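Local coordinates for protein type II restriction enzyme AgeI (Thalassobius gelatinovorus, PDB 5DWA) that cuts double-stranded DNA at 5'-ACCGGT-3', cleaving after the first A and leaving fragments with terminal 5'-phosphates, at residues 73-78 against 85-90; 47-52 against 100-105; 30-35 against 69-74. One frame throughout, in Å; residues are numbered along the deposited sequence.

Contact 1 (73-78 against 85-90). With nucleotides of chain D; nucleotides of chain C.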
loop_
_atom_site.group_PDB
_atom_site.type_symbol
_atom_site.label_atom_id
_atom_site.label_comp_id
_atom_site.label_asym_id
_atom_site.label_seq_id
_atom_site.Cartn_x
_atom_site.Cartn_y
_atom_site.Cartn_z
ATOM N N ARG A 73 18.440 6.743 6.406
ATOM C CA ARG A 73 19.646 5.930 6.468
ATOM C C ARG A 73 20.157 5.776 7.887
ATOM O O ARG A 73 20.533 4.682 8.309
ATOM C CB ARG A 73 20.738 6.537 5.590
ATOM C CG ARG A 73 20.431 6.460 4.117
ATOM C CD ARG A 73 20.278 5.027 3.645
ATOM N NE ARG A 73 19.838 4.995 2.256
ATOM C CZ ARG A 73 19.598 3.888 1.563
ATOM N NH1 ARG A 73 19.752 2.697 2.122
ATOM N NH2 ARG A 73 19.195 3.978 0.309
ATOM N N ILE A 74 20.181 6.881 8.619
ATOM C CA ILE A 74 20.625 6.852 9.999
ATOM C C ILE A 74 19.680 5.991 10.840
ATOM O O ILE A 74 20.121 5.189 11.659
ATOM C CB ILE A 74 20.725 8.275 10.589
ATOM C CG1 ILE A 74 21.864 9.040 9.906
ATOM C CG2 ILE A 74 20.960 8.218 12.080
ATOM C CD1 ILE A 74 22.016 10.478 10.358
ATOM N N TYR A 75 18.375 6.157 10.631
ATOM C CA TYR A 75 17.390 5.372 11.361
ATOM C C TYR A 75 17.592 3.875 11.115
ATOM O O TYR A 75 17.643 3.081 12.057
ATOM C CB TYR A 75 15.975 5.807 10.964
ATOM C CG TYR A 75 14.889 5.205 11.820
ATOM C CD1 TYR A 75 14.412 5.886 12.933
ATOM C CD2 TYR A 75 14.331 3.966 11.517
ATOM C CE1 TYR A 75 13.424 5.354 13.731
ATOM C CE2 TYR A 75 13.325 3.421 12.307
ATOM C CZ TYR A 75 12.876 4.126 13.416
ATOM O OH TYR A 75 11.888 3.623 14.229
ATOM N N ILE A 76 17.716 3.494 9.849
ATOM C CA ILE A 76 17.946 2.098 9.488
ATOM C C ILE A 76 19.222 1.527 10.127
ATOM O O ILE A 76 19.239 0.368 10.550
ATOM C CB ILE A 76 18.008 1.940 7.945
ATOM C CG1 ILE A 76 16.643 2.247 7.326
ATOM C CG2 ILE A 76 18.481 0.541 7.552
ATOM C CD1 ILE A 76 15.525 1.383 7.850
ATOM N N ARG A 77 20.276 2.337 10.215
ATOM C CA ARG A 77 21.537 1.893 10.809
ATOM C C ARG A 77 21.440 1.750 12.318
ATOM O O ARG A 77 21.978 0.807 12.906
ATOM C CB ARG A 77 22.659 2.874 10.475
ATOM C CG ARG A 77 24.015 2.469 11.076
ATOM C CD ARG A 77 25.098 3.510 10.843
ATOM N NE ARG A 77 24.955 4.676 11.711
ATOM C CZ ARG A 77 24.932 5.929 11.269
ATOM N NH1 ARG A 77 25.036 6.174 9.971
ATOM N NH2 ARG A 77 24.805 6.938 12.121
ATOM N N GLU A 78 20.744 2.689 12.943
ATOM C CA GLU A 78 20.795 2.822 14.392
ATOM C C GLU A 78 19.690 2.124 15.177
ATOM O O GLU A 78 19.856 1.848 16.362
ATOM C CB GLU A 78 20.802 4.305 14.759
ATOM C CG GLU A 78 22.013 5.049 14.236
ATOM C CD GLU A 78 23.274 4.698 15.008
ATOM O OE1 GLU A 78 23.149 4.246 16.165
ATOM O OE2 GLU A 78 24.376 4.878 14.458
ATOM N N SER A 85 13.716 -1.536 8.810
ATOM C CA SER A 85 12.918 -1.114 7.663
ATOM C C SER A 85 11.421 -1.066 7.964
ATOM O O SER A 85 10.729 -0.129 7.577
ATOM C CB SER A 85 13.159 -2.036 6.464
ATOM O OG SER A 85 14.425 -1.795 5.881
ATOM N N GLN A 86 10.908 -2.079 8.645
ATOM C CA GLN A 86 9.477 -2.092 8.942
ATOM C C GLN A 86 9.119 -1.096 10.049
ATOM O O GLN A 86 8.028 -0.529 10.054
ATOM C CB GLN A 86 9.018 -3.508 9.294
ATOM C CG GLN A 86 9.092 -4.495 8.110
ATOM C CD GLN A 86 7.964 -4.298 7.108
ATOM O OE1 GLN A 86 7.953 -3.324 6.351
ATOM N NE2 GLN A 86 6.994 -5.215 7.112
ATOM N N SER A 87 10.048 -0.883 10.980
ATOM C CA SER A 87 9.884 0.173 11.967
ATOM C C SER A 87 9.796 1.538 11.286
ATOM O O SER A 87 8.929 2.348 11.610
ATOM C CB SER A 87 11.038 0.141 12.965
ATOM O OG SER A 87 10.919 1.192 13.917
ATOM N N TRP A 88 10.684 1.769 10.331
ATOM C CA TRP A 88 10.658 2.990 9.543
ATOM C C TRP A 88 9.315 3.192 8.839
ATOM O O TRP A 88 8.781 4.301 8.839
ATOM C CB TRP A 88 11.804 2.975 8.526
ATOM C CG TRP A 88 11.774 4.135 7.577
ATOM C CD1 TRP A 88 11.367 4.111 6.264
ATOM C CD2 TRP A 88 12.176 5.483 7.845
ATOM N NE1 TRP A 88 11.482 5.362 5.710
ATOM C CE2 TRP A 88 11.980 6.222 6.656
ATOM C CE3 TRP A 88 12.674 6.144 8.978
ATOM C CZ2 TRP A 88 12.263 7.589 6.567
ATOM C CZ3 TRP A 88 12.960 7.503 8.886
ATOM C CH2 TRP A 88 12.755 8.210 7.686
ATOM N N VAL A 89 8.754 2.136 8.243
ATOM C CA VAL A 89 7.440 2.262 7.604
ATOM C C VAL A 89 6.401 2.770 8.603
ATOM O O VAL A 89 5.654 3.700 8.314
ATOM C CB VAL A 89 6.955 0.926 7.021
ATOM C CG1 VAL A 89 5.531 1.055 6.493
ATOM C CG2 VAL A 89 7.907 0.446 5.929
ATOM N N ARG A 90 6.393 2.164 9.790
ATOM C CA ARG A 90 5.359 2.434 10.782
ATOM C C ARG A 90 5.503 3.817 11.415
ATOM O O ARG A 90 4.502 4.450 11.772
ATOM C CB ARG A 90 5.396 1.348 11.857
ATOM C CG ARG A 90 4.476 1.611 13.039
ATOM C CD ARG A 90 3.005 1.622 12.643
ATOM N NE ARG A 90 2.185 1.829 13.839
ATOM C CZ ARG A 90 1.465 2.916 14.094
ATOM N NH1 ARG A 90 1.402 3.905 13.213
ATOM N NH2 ARG A 90 0.784 3.002 15.236
ATOM P P DG D 8 5.852 -10.347 9.019
ATOM O OP1 DG D 8 6.716 -11.434 8.505
ATOM O OP2 DG D 8 4.526 -10.681 9.586
ATOM O "O5'" DG D 8 6.712 -9.532 10.077
ATOM C "C5'" DG D 8 7.981 -9.066 9.671
ATOM C "C4'" DG D 8 8.279 -7.719 10.290
ATOM O "O4'" DG D 8 7.386 -6.713 9.758
ATOM C "C3'" DG D 8 8.136 -7.658 11.799
ATOM O "O3'" DG D 8 9.176 -6.853 12.281
ATOM C "C2'" DG D 8 6.743 -7.034 11.999
ATOM C "C1'" DG D 8 6.634 -6.101 10.800
ATOM N N9 DG D 8 5.289 -5.897 10.265
ATOM C C8 DG D 8 4.331 -6.859 10.030
ATOM N N7 DG D 8 3.250 -6.385 9.476
ATOM C C5 DG D 8 3.513 -5.029 9.317
ATOM C C6 DG D 8 2.711 -4.000 8.770
ATOM O O6 DG D 8 1.576 -4.096 8.278
ATOM N N1 DG D 8 3.347 -2.757 8.803
ATOM C C2 DG D 8 4.620 -2.545 9.293
ATOM N N2 DG D 8 5.081 -1.281 9.229
ATOM N N3 DG D 8 5.381 -3.503 9.803
ATOM C C4 DG D 8 4.766 -4.716 9.790
ATOM P P DC D 10 8.608 -0.385 16.265
ATOM O OP1 DC D 10 9.538 0.711 15.959
ATOM O OP2 DC D 10 9.009 -1.433 17.227
ATOM O "O5'" DC D 10 7.229 0.192 16.749
ATOM C "C5'" DC D 10 6.703 1.349 16.133
ATOM C "C4'" DC D 10 5.329 1.654 16.658
ATOM O "O4'" DC D 10 4.394 0.670 16.173
ATOM C "C3'" DC D 10 5.220 1.609 18.184
ATOM O "O3'" DC D 10 4.382 2.651 18.614
ATOM C "C2'" DC D 10 4.567 0.258 18.432
ATOM C "C1'" DC D 10 3.611 0.246 17.262
ATOM N N1 DC D 10 3.029 -1.064 16.923
ATOM C C2 DC D 10 1.881 -1.087 16.141
ATOM O O2 DC D 10 1.386 -0.013 15.782
ATOM N N3 DC D 10 1.343 -2.279 15.798
ATOM C C4 DC D 10 1.922 -3.406 16.197
ATOM N N4 DC D 10 1.349 -4.556 15.843
ATOM C C5 DC D 10 3.108 -3.405 16.995
ATOM C C6 DC D 10 3.627 -2.218 17.326
ATOM P P DC C 6 3.233 6.520 4.130
ATOM O OP1 DC C 6 3.653 7.911 4.176
ATOM O OP2 DC C 6 2.205 6.029 3.196
ATOM O "O5'" DC C 6 4.557 5.665 3.874
ATOM C "C5'" DC C 6 5.650 5.823 4.729
ATOM C "C4'" DC C 6 6.708 4.808 4.373
ATOM O "O4'" DC C 6 6.164 3.476 4.477
ATOM C "C3'" DC C 6 7.288 4.928 2.974
ATOM O "O3'" DC C 6 8.661 4.680 3.061
ATOM C "C2'" DC C 6 6.570 3.821 2.190
ATOM C "C1'" DC C 6 6.344 2.766 3.264
ATOM N N1 DC C 6 5.125 1.959 3.070
ATOM C C2 DC C 6 5.195 0.562 3.013
ATOM O O2 DC C 6 6.295 -0.002 3.068
ATOM N N3 DC C 6 4.046 -0.142 2.871
ATOM C C4 DC C 6 2.878 0.491 2.824
ATOM N N4 DC C 6 1.775 -0.245 2.678
ATOM C C5 DC C 6 2.787 1.904 2.916
ATOM C C6 DC C 6 3.918 2.592 3.043
#

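Contact 2 (47-52 against 100-105)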
loop_
_atom_site.group_PDB
_atom_site.type_symbol
_atom_site.label_atom_id
_atom_site.label_comp_id
_atom_site.label_asym_id
_atom_site.label_seq_id
_atom_site.Cartn_x
_atom_site.Cartn_y
_atom_site.Cartn_z
ATOM N N ILE A 47 11.793 11.413 14.459
ATOM C CA ILE A 47 12.028 11.694 13.051
ATOM C C ILE A 47 11.446 13.049 12.659
ATOM O O ILE A 47 12.087 13.837 11.961
ATOM C CB ILE A 47 11.429 10.582 12.172
ATOM C CG1 ILE A 47 12.069 9.230 12.489
ATOM C CG2 ILE A 47 11.585 10.903 10.684
ATOM C CD1 ILE A 47 11.216 8.065 12.034
ATOM N N GLY A 48 10.234 13.327 13.141
ATOM C CA GLY A 48 9.557 14.572 12.828
ATOM C C GLY A 48 10.349 15.774 13.294
ATOM O O GLY A 48 10.583 16.713 12.523
ATOM N N GLN A 49 10.775 15.745 14.553
ATOM C CA GLN A 49 11.532 16.865 15.105
ATOM C C GLN A 49 12.918 16.946 14.479
ATOM O O GLN A 49 13.410 18.039 14.204
ATOM C CB GLN A 49 11.628 16.770 16.635
ATOM C CG GLN A 49 10.292 16.922 17.370
ATOM C CD GLN A 49 9.518 18.189 16.993
ATOM O OE1 GLN A 49 10.103 19.230 16.687
ATOM N NE2 GLN A 49 8.192 18.095 17.012
ATOM N N ALA A 50 13.547 15.797 14.211
ATOM C CA ALA A 50 14.838 15.817 13.542
ATOM C C ALA A 50 14.744 16.419 12.138
ATOM O O ALA A 50 15.676 17.073 11.664
ATOM C CB ALA A 50 15.420 14.423 13.480
ATOM N N PHE A 51 13.622 16.204 11.464
ATOM C CA PHE A 51 13.459 16.773 10.136
ATOM C C PHE A 51 13.344 18.293 10.192
ATOM O O PHE A 51 13.928 19.004 9.372
ATOM C CB PHE A 51 12.233 16.171 9.438
ATOM C CG PHE A 51 12.044 16.651 8.024
ATOM C CD1 PHE A 51 13.053 16.486 7.082
ATOM C CD2 PHE A 51 10.852 17.242 7.625
ATOM C CE1 PHE A 51 12.879 16.918 5.772
ATOM C CE2 PHE A 51 10.669 17.677 6.321
ATOM C CZ PHE A 51 11.683 17.509 5.389
ATOM N N VAL A 52 12.580 18.792 11.157
ATOM C CA VAL A 52 12.440 20.232 11.336
ATOM C C VAL A 52 13.801 20.844 11.677
ATOM O O VAL A 52 14.178 21.893 11.147
ATOM C CB VAL A 52 11.421 20.551 12.432
ATOM C CG1 VAL A 52 11.404 22.041 12.747
ATOM C CG2 VAL A 52 10.033 20.096 12.008
ATOM N N LEU A 100 4.934 18.505 9.550
ATOM C CA LEU A 100 4.083 19.503 8.901
ATOM C C LEU A 100 3.428 20.424 9.932
ATOM O O LEU A 100 3.409 21.646 9.765
ATOM C CB LEU A 100 3.000 18.837 8.049
ATOM C CG LEU A 100 3.464 18.283 6.710
ATOM C CD1 LEU A 100 2.334 17.448 6.108
ATOM C CD2 LEU A 100 3.858 19.416 5.777
ATOM N N VAL A 101 2.896 19.829 10.996
ATOM C CA VAL A 101 2.214 20.582 12.043
ATOM C C VAL A 101 3.200 21.485 12.785
ATOM O O VAL A 101 2.924 22.674 13.006
ATOM C CB VAL A 101 1.519 19.642 13.040
ATOM C CG1 VAL A 101 0.987 20.421 14.244
ATOM C CG2 VAL A 101 0.398 18.881 12.359
ATOM N N GLU A 102 4.355 20.926 13.137
ATOM C CA GLU A 102 5.385 21.673 13.861
ATOM C C GLU A 102 5.890 22.870 13.054
ATOM O O GLU A 102 6.070 23.969 13.595
ATOM C CB GLU A 102 6.555 20.750 14.218
ATOM C CG GLU A 102 7.677 21.419 15.012
ATOM C CD GLU A 102 7.301 21.668 16.455
ATOM O OE1 GLU A 102 6.675 20.782 17.078
ATOM O OE2 GLU A 102 7.625 22.758 16.968
ATOM N N ARG A 103 6.109 22.663 11.760
ATOM C CA ARG A 103 6.689 23.706 10.920
ATOM C C ARG A 103 5.686 24.804 10.586
ATOM O O ARG A 103 6.033 25.987 10.599
ATOM C CB ARG A 103 7.252 23.109 9.624
ATOM C CG ARG A 103 7.917 24.125 8.696
ATOM C CD ARG A 103 6.980 24.535 7.569
ATOM N NE ARG A 103 7.589 25.461 6.614
ATOM C CZ ARG A 103 7.435 26.781 6.644
ATOM N NH1 ARG A 103 6.697 27.345 7.592
ATOM N NH2 ARG A 103 8.021 27.541 5.728
ATOM N N TYR A 104 4.451 24.416 10.274
ATOM C CA TYR A 104 3.483 25.379 9.774
ATOM C C TYR A 104 2.586 26.060 10.793
ATOM O O TYR A 104 2.154 27.178 10.542
ATOM C CB TYR A 104 2.618 24.703 8.715
ATOM C CG TYR A 104 3.335 24.601 7.397
ATOM C CD1 TYR A 104 3.739 25.744 6.728
ATOM C CD2 TYR A 104 3.620 23.367 6.824
ATOM C CE1 TYR A 104 4.401 25.674 5.517
ATOM C CE2 TYR A 104 4.277 23.288 5.608
ATOM C CZ TYR A 104 4.664 24.446 4.959
ATOM O OH TYR A 104 5.317 24.384 3.749
ATOM N N ASN A 105 2.287 25.418 11.917
ATOM C CA ASN A 105 1.350 26.040 12.851
ATOM C C ASN A 105 1.778 27.412 13.383
ATOM O O ASN A 105 0.924 28.282 13.517
ATOM C CB ASN A 105 1.040 25.100 14.017
ATOM C CG ASN A 105 -0.211 24.272 13.754
ATOM O OD1 ASN A 105 -0.837 24.422 12.714
ATOM N ND2 ASN A 105 -0.578 23.409 14.689
#

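Contact 3 (30-35 against 69-74). With nucleotides of chain C.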
loop_
_atom_site.group_PDB
_atom_site.type_symbol
_atom_site.label_atom_id
_atom_site.label_comp_id
_atom_site.label_asym_id
_atom_site.label_seq_id
_atom_site.Cartn_x
_atom_site.Cartn_y
_atom_site.Cartn_z
ATOM N N ASP A 30 24.150 14.052 15.373
ATOM C CA ASP A 30 24.289 14.185 16.822
ATOM C C ASP A 30 22.964 14.458 17.529
ATOM O O ASP A 30 22.774 14.059 18.680
ATOM C CB ASP A 30 25.283 15.299 17.172
ATOM C CG ASP A 30 26.725 14.922 16.859
ATOM O OD1 ASP A 30 26.990 13.730 16.598
ATOM O OD2 ASP A 30 27.589 15.825 16.885
ATOM N N TYR A 31 22.057 15.150 16.848
ATOM C CA TYR A 31 20.733 15.414 17.407
ATOM C C TYR A 31 19.835 14.184 17.293
ATOM O O TYR A 31 19.140 13.813 18.233
ATOM C CB TYR A 31 20.083 16.606 16.705
ATOM C CG TYR A 31 18.673 16.890 17.165
ATOM C CD1 TYR A 31 18.423 17.328 18.457
ATOM C CD2 TYR A 31 17.592 16.728 16.309
ATOM C CE1 TYR A 31 17.130 17.596 18.889
ATOM C CE2 TYR A 31 16.298 16.993 16.731
ATOM C CZ TYR A 31 16.077 17.424 18.022
ATOM O OH TYR A 31 14.795 17.691 18.441
ATOM N N PHE A 32 19.889 13.538 16.135
ATOM C CA PHE A 32 18.927 12.493 15.788
ATOM C C PHE A 32 19.275 11.110 16.349
ATOM O O PHE A 32 18.404 10.424 16.874
ATOM C CB PHE A 32 18.796 12.434 14.264
ATOM C CG PHE A 32 17.820 11.405 13.752
ATOM C CD1 PHE A 32 16.542 11.295 14.279
ATOM C CD2 PHE A 32 18.181 10.577 12.694
ATOM C CE1 PHE A 32 15.645 10.362 13.775
ATOM C CE2 PHE A 32 17.293 9.645 12.184
ATOM C CZ PHE A 32 16.031 9.529 12.722
ATOM N N VAL A 33 20.538 10.703 16.248
ATOM C CA VAL A 33 20.930 9.367 16.693
ATOM C C VAL A 33 20.464 9.048 18.120
ATOM O O VAL A 33 19.870 7.992 18.340
ATOM C CB VAL A 33 22.459 9.156 16.590
ATOM C CG1 VAL A 33 22.875 7.894 17.334
ATOM C CG2 VAL A 33 22.886 9.080 15.128
ATOM N N PRO A 34 20.696 9.958 19.090
ATOM C CA PRO A 34 20.268 9.594 20.446
ATOM C C PRO A 34 18.753 9.501 20.618
ATOM O O PRO A 34 18.291 9.016 21.648
ATOM C CB PRO A 34 20.827 10.732 21.315
ATOM C CG PRO A 34 21.869 11.385 20.498
ATOM C CD PRO A 34 21.397 11.254 19.079
ATOM N N LEU A 35 17.993 9.955 19.623
ATOM C CA LEU A 35 16.538 9.935 19.712
ATOM C C LEU A 35 15.947 8.635 19.176
ATOM O O LEU A 35 14.809 8.291 19.501
ATOM C CB LEU A 35 15.936 11.115 18.942
ATOM C CG LEU A 35 16.391 12.519 19.339
ATOM C CD1 LEU A 35 15.649 13.563 18.504
ATOM C CD2 LEU A 35 16.164 12.757 20.827
ATOM N N HIS A 69 17.996 10.461 2.318
ATOM C CA HIS A 69 19.410 10.079 2.320
ATOM C C HIS A 69 20.059 10.236 3.689
ATOM O O HIS A 69 21.121 9.663 3.926
ATOM C CB HIS A 69 20.218 10.893 1.291
ATOM C CG HIS A 69 19.909 10.557 -0.135
ATOM N ND1 HIS A 69 19.747 9.265 -0.580
ATOM C CD2 HIS A 69 19.753 11.351 -1.221
ATOM C CE1 HIS A 69 19.492 9.273 -1.874
ATOM N NE2 HIS A 69 19.492 10.528 -2.290
ATOM N N VAL A 70 19.439 11.004 4.588
ATOM C CA VAL A 70 20.032 11.213 5.913
ATOM C C VAL A 70 19.223 10.530 7.011
ATOM O O VAL A 70 19.679 9.553 7.594
ATOM C CB VAL A 70 20.181 12.715 6.248
ATOM C CG1 VAL A 70 20.806 12.904 7.641
ATOM C CG2 VAL A 70 21.012 13.404 5.183
ATOM N N LEU A 71 18.011 11.016 7.277
ATOM C CA LEU A 71 17.209 10.482 8.380
ATOM C C LEU A 71 16.868 8.998 8.203
ATOM O O LEU A 71 17.061 8.204 9.114
ATOM C CB LEU A 71 15.918 11.302 8.559
ATOM C CG LEU A 71 16.084 12.786 8.914
ATOM C CD1 LEU A 71 14.732 13.449 9.201
ATOM C CD2 LEU A 71 17.040 12.971 10.100
ATOM N N TYR A 72 16.381 8.631 7.019
ATOM C CA TYR A 72 16.107 7.229 6.701
ATOM C C TYR A 72 17.301 6.328 6.944
ATOM O O TYR A 72 17.197 5.289 7.590
ATOM C CB TYR A 72 15.688 7.138 5.241
ATOM C CG TYR A 72 15.485 5.764 4.641
ATOM C CD1 TYR A 72 14.660 4.816 5.240
ATOM C CD2 TYR A 72 16.039 5.461 3.405
ATOM C CE1 TYR A 72 14.441 3.581 4.644
ATOM C CE2 TYR A 72 15.830 4.243 2.814
ATOM C CZ TYR A 72 15.025 3.314 3.417
ATOM O OH TYR A 72 14.818 2.112 2.781
ATOM N N ARG A 73 18.440 6.743 6.406
ATOM C CA ARG A 73 19.646 5.930 6.468
ATOM C C ARG A 73 20.157 5.776 7.887
ATOM O O ARG A 73 20.533 4.682 8.309
ATOM C CB ARG A 73 20.738 6.537 5.590
ATOM C CG ARG A 73 20.431 6.460 4.117
ATOM C CD ARG A 73 20.278 5.027 3.645
ATOM N NE ARG A 73 19.838 4.995 2.256
ATOM C CZ ARG A 73 19.598 3.888 1.563
ATOM N NH1 ARG A 73 19.752 2.697 2.122
ATOM N NH2 ARG A 73 19.195 3.978 0.309
ATOM N N ILE A 74 20.181 6.881 8.619
ATOM C CA ILE A 74 20.625 6.852 9.999
ATOM C C ILE A 74 19.680 5.991 10.840
ATOM O O ILE A 74 20.121 5.189 11.659
ATOM C CB ILE A 74 20.725 8.275 10.589
ATOM C CG1 ILE A 74 21.864 9.040 9.906
ATOM C CG2 ILE A 74 20.960 8.218 12.080
ATOM C CD1 ILE A 74 22.016 10.478 10.358
ATOM P P DG C 8 14.480 1.920 -0.976
ATOM O OP1 DG C 8 15.268 2.325 0.215
ATOM O OP2 DG C 8 14.364 2.860 -2.115
ATOM O "O5'" DG C 8 15.074 0.539 -1.471
ATOM C "C5'" DG C 8 15.192 -0.521 -0.524
ATOM C "C4'" DG C 8 14.877 -1.859 -1.162
ATOM O "O4'" DG C 8 13.468 -1.930 -1.511
ATOM C "C3'" DG C 8 15.645 -2.156 -2.427
ATOM O "O3'" DG C 8 16.001 -3.523 -2.391
ATOM C "C2'" DG C 8 14.636 -1.816 -3.549
ATOM C "C1'" DG C 8 13.310 -2.175 -2.911
ATOM N N9 DG C 8 12.177 -1.361 -3.334
ATOM C C8 DG C 8 12.139 0.005 -3.478
ATOM N N7 DG C 8 10.946 0.461 -3.799
ATOM C C5 DG C 8 10.150 -0.675 -3.812
ATOM C C6 DG C 8 8.776 -0.816 -4.089
ATOM O O6 DG C 8 7.963 0.074 -4.344
ATOM N N1 DG C 8 8.359 -2.143 -4.017
ATOM C C2 DG C 8 9.173 -3.210 -3.712
ATOM N N2 DG C 8 8.595 -4.434 -3.680
ATOM N N3 DG C 8 10.466 -3.086 -3.454
ATOM C C4 DG C 8 10.884 -1.800 -3.529
ATOM P P DG C 7 9.705 5.391 2.076
ATOM O OP1 DG C 7 10.706 6.064 2.930
ATOM O OP2 DG C 7 9.021 6.136 1.010
ATOM O "O5'" DG C 7 10.426 4.157 1.365
ATOM C "C5'" DG C 7 11.068 3.159 2.122
ATOM C "C4'" DG C 7 11.472 2.016 1.204
ATOM O "O4'" DG C 7 10.301 1.236 0.855
ATOM C "C3'" DG C 7 12.073 2.452 -0.123
ATOM O "O3'" DG C 7 13.008 1.491 -0.519
ATOM C "C2'" DG C 7 10.859 2.463 -1.059
ATOM C "C1'" DG C 7 10.093 1.253 -0.558
ATOM N N9 DG C 7 8.659 1.338 -0.745
ATOM C C8 DG C 7 7.926 2.429 -1.155
ATOM N N7 DG C 7 6.641 2.210 -1.149
ATOM C C5 DG C 7 6.517 0.913 -0.673
ATOM C C6 DG C 7 5.364 0.129 -0.443
ATOM O O6 DG C 7 4.177 0.445 -0.602
ATOM N N1 DG C 7 5.684 -1.128 0.044
ATOM C C2 DG C 7 6.958 -1.581 0.277
ATOM N N2 DG C 7 7.067 -2.824 0.753
ATOM N N3 DG C 7 8.045 -0.861 0.060
ATOM C C4 DG C 7 7.751 0.371 -0.410
#

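Contact 1 (73-78 against 85-90)
Y75 and S87 meet at the DNA-binding site of this PD-(D/E)XK nuclease. Here the end of helix 63-78 meets the start of helix 84-109. The two helices follow each other across a short loop, and the axes of the two segments run at 132°.

A relay of hydroxyls leads to the DNA. Y75 OH donates to S87 OG at 2.6 Å. S87 OG in turn donates to OP1 of nucleotide DC10 of chain D at 2.5 Å. The serine oxygen lies at the edge of the tyrosine ring, near its plane. Its position follows from chi1 178°, which sets OG anti to the backbone N. Y75 thus stands in the second shell and probably steadies S87 against the phosphate. K79, S43 and T91 add weak bonds to the same tyrosine oxygen.

W88 packs against the root of the tyrosine, with W88 CE3 3.7 Å from Y75 CG. The two rings meet obliquely, their planes 55° apart. The indole NE1 bonds to a phosphate.

The same turn of helix 84-109 also touches the minor-groove side of the bases. Q86 O accepts a nearly straight bond from N2 of DG8 of chain D at 3.2 Å. R90 NE bonds O2 of DC10 of chain D at 2.8 Å, and R90 NH2 adds a weak bond to that oxygen.

Near the loop, the I76 methyl CD1 rests against the backbone of S85, 3.6 Å from S85 N, and packs on W88 CB at 4.1 Å.

Contact 2 (47-52 against 100-105)
Q49 and E102 make the polar part of this contact. Q49 NE2 donates to E102 OE1 at 3.1 Å, and the bond is fairly straight. It is not made in the plane of the acid: the amide nitrogen comes from above, 50° out of the carboxylate plane. The amide and carboxylate planes stand 80° apart, so the two flat groups meet crosswise. Both chains are bent at the second torsion. In Q49 chi2 is -53°, and this brings the amide across to the acid although its CB does not point at the other helix. The exposed acid has a neutral partner here, and the bond is no salt bridge.

The contact joins helix 43-57 to the second half of helix 84-109. The latter leads into the six-stranded mixed sheet of the PD-(D/E)XK nuclease fold, whose edge strand 113-117 follows it in the chain. N105 bonds the backbone of L115 on that strand. R103 turns away from helix 43-57 and bonds the backbone oxygens of F262 and Q265.

The apolar part is small. V52 CG2 lies 4.0 Å from E102 CG and 4.2 Å from E102 CB. The valine meets the aliphatic stem of the glutamate at about a right angle. The amide oxygen of Q49 makes a van der Waals contact with the same stem, Q49 OE1 sitting 3.7 Å from E102 CG. The stem of E102 is therefore touched by both residues, which lie about one turn apart on helix 43-57. The backbones come nearest at V52 and R103, whose CA atoms are 6.7 Å apart. E102 is exposed, and the nearest atom of the contact is about 9 Å from the DNA.

Contact 3 (30-35 against 69-74)
F32 fills the space between helix 22-36 and helix 63-78. L71 CD2 lies over one face of its ring and makes a CH-pi contact, 4.0 Å from the F32 ring centroid and 23° off the normal. The methyl is shifted toward the rim, and its nearest ring atom is F32 CD2 at 3.7 Å. The adjoining ring atom, F32 CE2, comes 3.4 Å from L71 O. I74 CG2 comes in obliquely, 3.7 Å from F32 CD2. The same methyl also meets V33 CG2 at 3.7 Å, so I74 packs against two neighbouring residues of helix 22-36.

F32 holds CG anti to its backbone N (chi1 -179°), which sends the ring across to the other helix. An alanine at F32 would remove the ring and is likely to open a gap between the helices, leaving L71 CD2 without its aromatic face.

Further out, A50 of helix 43-57 also touches F32, and F51 touches L71, so a third helix joins the packing. Helix 22-36 kinks just after the ring, at P34 and L35. L35 N bonds F32 O at 2.8 Å there. Helix 63-78 has a wider pi-type turn at 69-71. Beyond L71, Y72 turns away from F32 toward the DNA. Y72 OH donates to OP1 of DG8 of chain C at 2.6 Å, with this oxygen at the ring edge.

The two segments run in nearly the same direction, 29° apart. This is the buried apolar packing of a helical bundle, here formed by N-terminal helices, one of which also holds the DNA backbone.

Overall arrangement
Contacts 1 and 3 are buried and lie on the same side of the chain's centre, about 10 Å apart between centres. Both use helix 63-78, where their segments overlap at R73 and I74; of these two only I74, in contact 3, makes a contact. Contact 2 is a surface contact, but it shares helix 84-109 with contact 1. I47 of helix 43-57 packs on W88 and Y75, and A50 packs on F32, so helix 43-57 ties all three together. The chemistry follows the place. Contact 3 is apolar across its helices. Contact 1 mixes aromatic packing with hydroxyls that lead to DNA. Contact 2 relies on one amide-carboxylate bond and little apolar packing.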